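Local coordinates for Esterase/lipase (Uncultured bacterium, PDB 3K6K), which probably hydrolyses carboxylic ester bonds as an alpha/beta-hydrolase-fold esterase related to hormone-sensitive lipase, at residues A[60-72]-A[111-123]. Numbering follows the deposited sequence.
Sequences LTLTDLGGVPCIR and SATLWSLDYRLAP
The second strand of the beta hairpin 59-74 that begins the central sheet, here 68-72, pairs antiparallel with strand 113-117 and so joins the hairpin to the rest of the alpha/beta hydrolase fold. Ile71 and Ser116 form the hydrogen-bonded pair: Ser116 N reaches Ile71 O at 2.9 Å, and Ile71 N returns one to Ser116 O. Just past the strand end, Asp118 N donates to Pro69 O at 2.8 Å. Cys70–Leu117 and Arg72–Trp115 are the flanking non-hydrogen-bonded pairs, and their four side chains lie on the same face of the sheet.

Trp115 buries more surface in the contact than any other residue. Its indole is sandwiched: Arg72 CD lies over one side of the six-membered ring, 3.6 Å from the centroid, while Leu65 CD2 covers the opposite side at 4.1 Å, both as CH-pi contacts. With Arg72 CG anti to the backbone N (chi1 -175°), the aliphatic chain runs alongside the indole before bending at chi3; the guanidinium plane stands 57° from the ring, and Thr61 CG2 sits over one guanidinium face. Cys70 SG meets the indole edge in its plane, 3.5 Å from Trp115 CE3. Trp115 NE1 is hydrogen-bonded to His82 ND1, and Leu141 of helix 129-145 touches the Trp115 side chain. Further along, Val68 CG1 presses tightly against Leu117 CD1 at 3.5 Å, the two side chains crossing at about a right angle.

The hairpin closes through a type I' turn from Leu65 to Val68, where Asp64 OD2 accepts from Gly67 N at 2.9 Å in an Asx motif. Strand 68-74, antiparallel to both 59-65 and 113-117 in a sheet otherwise parallel, with the order 1-2-4-3 at this end, is the classic arrangement of the alpha/beta hydrolase fold.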
# COMPACT_ATOMS: atom_id res chain seq x y z
N LEU A 60 22.85 10.62 -22.43
CA LEU A 60 23.08 11.38 -21.23
C LEU A 60 23.48 12.81 -21.51
O LEU A 60 24.66 13.10 -21.78
CB LEU A 60 24.13 10.70 -20.33
CG LEU A 60 23.86 9.31 -19.80
CD1 LEU A 60 25.06 8.69 -19.03
CD2 LEU A 60 22.54 9.31 -18.98
N THR A 61 22.53 13.73 -21.38
CA THR A 61 22.83 15.15 -21.62
C THR A 61 23.14 15.93 -20.30
O THR A 61 22.36 15.90 -19.32
CB THR A 61 21.72 15.73 -22.46
OG1 THR A 61 21.56 14.93 -23.64
CG2 THR A 61 21.99 17.17 -22.85
N LEU A 62 24.29 16.59 -20.23
CA LEU A 62 24.65 17.32 -18.99
C LEU A 62 23.98 18.70 -19.07
O LEU A 62 24.26 19.48 -19.98
CB LEU A 62 26.18 17.47 -18.79
CG LEU A 62 27.30 16.53 -19.35
CD1 LEU A 62 28.60 16.64 -18.48
CD2 LEU A 62 26.96 15.04 -19.52
N THR A 63 23.04 19.01 -18.18
CA THR A 63 22.36 20.30 -18.32
C THR A 63 22.04 20.95 -16.97
O THR A 63 22.72 20.64 -15.96
CB THR A 63 21.16 20.26 -19.34
OG1 THR A 63 20.52 21.53 -19.36
CG2 THR A 63 20.11 19.20 -18.98
N ASP A 64 21.09 21.88 -16.95
CA ASP A 64 20.59 22.48 -15.71
C ASP A 64 19.05 22.69 -15.76
O ASP A 64 18.44 22.76 -16.86
CB ASP A 64 21.29 23.80 -15.40
CG ASP A 64 20.67 24.99 -16.16
OD1 ASP A 64 21.03 25.12 -17.35
OD2 ASP A 64 19.84 25.77 -15.58
N LEU A 65 18.44 22.77 -14.59
CA LEU A 65 17.06 23.19 -14.51
C LEU A 65 17.08 24.28 -13.51
O LEU A 65 17.36 24.02 -12.32
CB LEU A 65 16.12 22.08 -14.04
CG LEU A 65 15.59 21.14 -15.10
CD1 LEU A 65 15.07 19.81 -14.44
CD2 LEU A 65 14.49 21.79 -15.97
N GLY A 66 16.81 25.51 -13.98
CA GLY A 66 16.82 26.67 -13.10
C GLY A 66 18.09 26.88 -12.27
O GLY A 66 18.04 27.29 -11.11
N GLY A 67 19.24 26.58 -12.89
CA GLY A 67 20.53 26.85 -12.23
C GLY A 67 21.08 25.65 -11.48
O GLY A 67 22.25 25.68 -11.03
N VAL A 68 20.28 24.59 -11.37
CA VAL A 68 20.68 23.37 -10.66
C VAL A 68 21.15 22.33 -11.68
O VAL A 68 20.43 22.04 -12.63
CB VAL A 68 19.52 22.80 -9.88
CG1 VAL A 68 20.03 21.68 -8.96
CG2 VAL A 68 18.75 23.91 -9.16
N PRO A 69 22.36 21.81 -11.50
CA PRO A 69 22.95 20.88 -12.48
C PRO A 69 22.16 19.59 -12.54
O PRO A 69 21.67 19.12 -11.52
CB PRO A 69 24.37 20.58 -11.91
CG PRO A 69 24.66 21.72 -11.03
CD PRO A 69 23.30 22.09 -10.40
N CYS A 70 21.99 19.06 -13.74
CA CYS A 70 21.33 17.81 -13.83
C CYS A 70 21.80 17.02 -15.01
O CYS A 70 22.37 17.56 -15.94
CB CYS A 70 19.79 18.02 -13.84
SG CYS A 70 19.11 18.71 -15.37
N ILE A 71 21.57 15.71 -14.95
CA ILE A 71 21.78 14.88 -16.10
C ILE A 71 20.42 14.54 -16.66
O ILE A 71 19.62 13.87 -16.01
CB ILE A 71 22.56 13.59 -15.76
CG1 ILE A 71 23.94 13.91 -15.20
CG2 ILE A 71 22.62 12.63 -16.97
CD1 ILE A 71 24.68 12.60 -14.72
N ARG A 72 20.16 15.02 -17.87
CA ARG A 72 18.94 14.73 -18.59
C ARG A 72 19.16 13.44 -19.34
O ARG A 72 20.27 13.19 -19.86
CB ARG A 72 18.65 15.88 -19.54
CG ARG A 72 17.33 15.77 -20.27
CD ARG A 72 17.00 16.99 -21.15
NE ARG A 72 17.57 16.88 -22.49
CZ ARG A 72 18.34 17.81 -23.03
NH1 ARG A 72 18.62 18.93 -22.34
NH2 ARG A 72 18.82 17.63 -24.26
N SER A 111 9.37 5.77 -21.64
CA SER A 111 9.41 6.69 -22.82
C SER A 111 9.40 8.18 -22.43
O SER A 111 8.77 9.03 -23.08
CB SER A 111 8.26 6.40 -23.83
OG SER A 111 8.61 5.40 -24.79
N ALA A 112 10.10 8.48 -21.35
CA ALA A 112 10.13 9.80 -20.80
C ALA A 112 11.53 10.41 -20.91
O ALA A 112 12.56 9.73 -21.12
CB ALA A 112 9.71 9.76 -19.32
N THR A 113 11.55 11.72 -20.70
CA THR A 113 12.76 12.41 -20.49
C THR A 113 12.90 12.56 -18.99
O THR A 113 12.06 13.17 -18.34
CB THR A 113 12.75 13.77 -21.21
OG1 THR A 113 12.50 13.56 -22.61
CG2 THR A 113 14.06 14.51 -21.02
N LEU A 114 13.98 12.04 -18.45
CA LEU A 114 14.16 12.10 -17.02
C LEU A 114 15.28 13.09 -16.75
O LEU A 114 16.26 13.13 -17.47
CB LEU A 114 14.45 10.69 -16.51
CG LEU A 114 14.75 10.52 -15.03
CD1 LEU A 114 14.30 9.12 -14.53
CD2 LEU A 114 16.26 10.71 -14.80
N TRP A 115 15.15 13.88 -15.71
CA TRP A 115 16.09 14.93 -15.39
C TRP A 115 16.50 14.56 -13.99
O TRP A 115 15.71 14.75 -13.07
CB TRP A 115 15.37 16.28 -15.27
CG TRP A 115 14.70 16.72 -16.54
CD1 TRP A 115 13.56 16.22 -17.08
CD2 TRP A 115 15.14 17.76 -17.44
NE1 TRP A 115 13.25 16.86 -18.24
CE2 TRP A 115 14.21 17.82 -18.50
CE3 TRP A 115 16.26 18.64 -17.45
CZ2 TRP A 115 14.34 18.72 -19.59
CZ3 TRP A 115 16.39 19.56 -18.51
CH2 TRP A 115 15.43 19.59 -19.58
N SER A 116 17.71 14.02 -13.83
CA SER A 116 18.18 13.61 -12.52
C SER A 116 18.93 14.75 -11.86
O SER A 116 20.04 15.16 -12.29
CB SER A 116 18.99 12.30 -12.61
OG SER A 116 19.43 11.89 -11.31
N LEU A 117 18.33 15.28 -10.81
CA LEU A 117 18.82 16.53 -10.28
C LEU A 117 20.05 16.33 -9.46
O LEU A 117 20.07 15.43 -8.67
CB LEU A 117 17.75 17.18 -9.43
CG LEU A 117 18.09 18.60 -9.06
CD1 LEU A 117 17.70 19.48 -10.26
CD2 LEU A 117 17.41 19.05 -7.75
N ASP A 118 21.08 17.17 -9.63
CA ASP A 118 22.21 17.24 -8.67
C ASP A 118 21.93 18.26 -7.57
O ASP A 118 22.68 19.23 -7.39
CB ASP A 118 23.56 17.55 -9.38
CG ASP A 118 24.79 16.94 -8.68
OD1 ASP A 118 24.86 16.79 -7.44
OD2 ASP A 118 25.71 16.60 -9.41
N TYR A 119 20.83 18.08 -6.83
CA TYR A 119 20.53 18.98 -5.71
C TYR A 119 21.70 19.01 -4.76
O TYR A 119 22.49 18.10 -4.76
CB TYR A 119 19.26 18.57 -4.94
CG TYR A 119 19.34 17.25 -4.25
CD1 TYR A 119 19.85 17.16 -2.95
CD2 TYR A 119 18.89 16.09 -4.86
CE1 TYR A 119 19.94 15.93 -2.32
CE2 TYR A 119 18.98 14.82 -4.22
CZ TYR A 119 19.51 14.77 -2.98
OH TYR A 119 19.58 13.57 -2.35
N ARG A 120 21.79 20.06 -3.95
CA ARG A 120 22.88 20.27 -3.02
C ARG A 120 22.82 19.37 -1.83
O ARG A 120 21.77 19.22 -1.19
CB ARG A 120 22.90 21.74 -2.52
CG ARG A 120 23.89 22.63 -3.26
CD ARG A 120 23.52 24.09 -3.35
NE ARG A 120 22.51 24.53 -2.39
CZ ARG A 120 21.53 25.37 -2.73
NH1 ARG A 120 21.46 25.77 -3.98
NH2 ARG A 120 20.62 25.77 -1.85
N LEU A 121 23.99 18.85 -1.49
CA LEU A 121 24.18 17.96 -0.33
C LEU A 121 24.62 18.62 0.95
O LEU A 121 25.14 19.70 0.92
CB LEU A 121 25.25 16.93 -0.67
CG LEU A 121 24.76 15.83 -1.59
CD1 LEU A 121 25.91 14.85 -1.72
CD2 LEU A 121 23.45 15.17 -0.96
N ALA A 122 24.47 17.91 2.06
CA ALA A 122 24.96 18.33 3.35
C ALA A 122 26.16 17.43 3.73
O ALA A 122 26.30 16.35 3.15
CB ALA A 122 23.86 18.19 4.36
N PRO A 123 27.03 17.86 4.68
CA PRO A 123 26.94 19.04 5.50
C PRO A 123 27.41 20.34 4.82
O PRO A 123 27.25 21.41 5.40
CB PRO A 123 27.83 18.69 6.68
CG PRO A 123 28.94 17.96 6.06
CD PRO A 123 28.29 17.13 4.95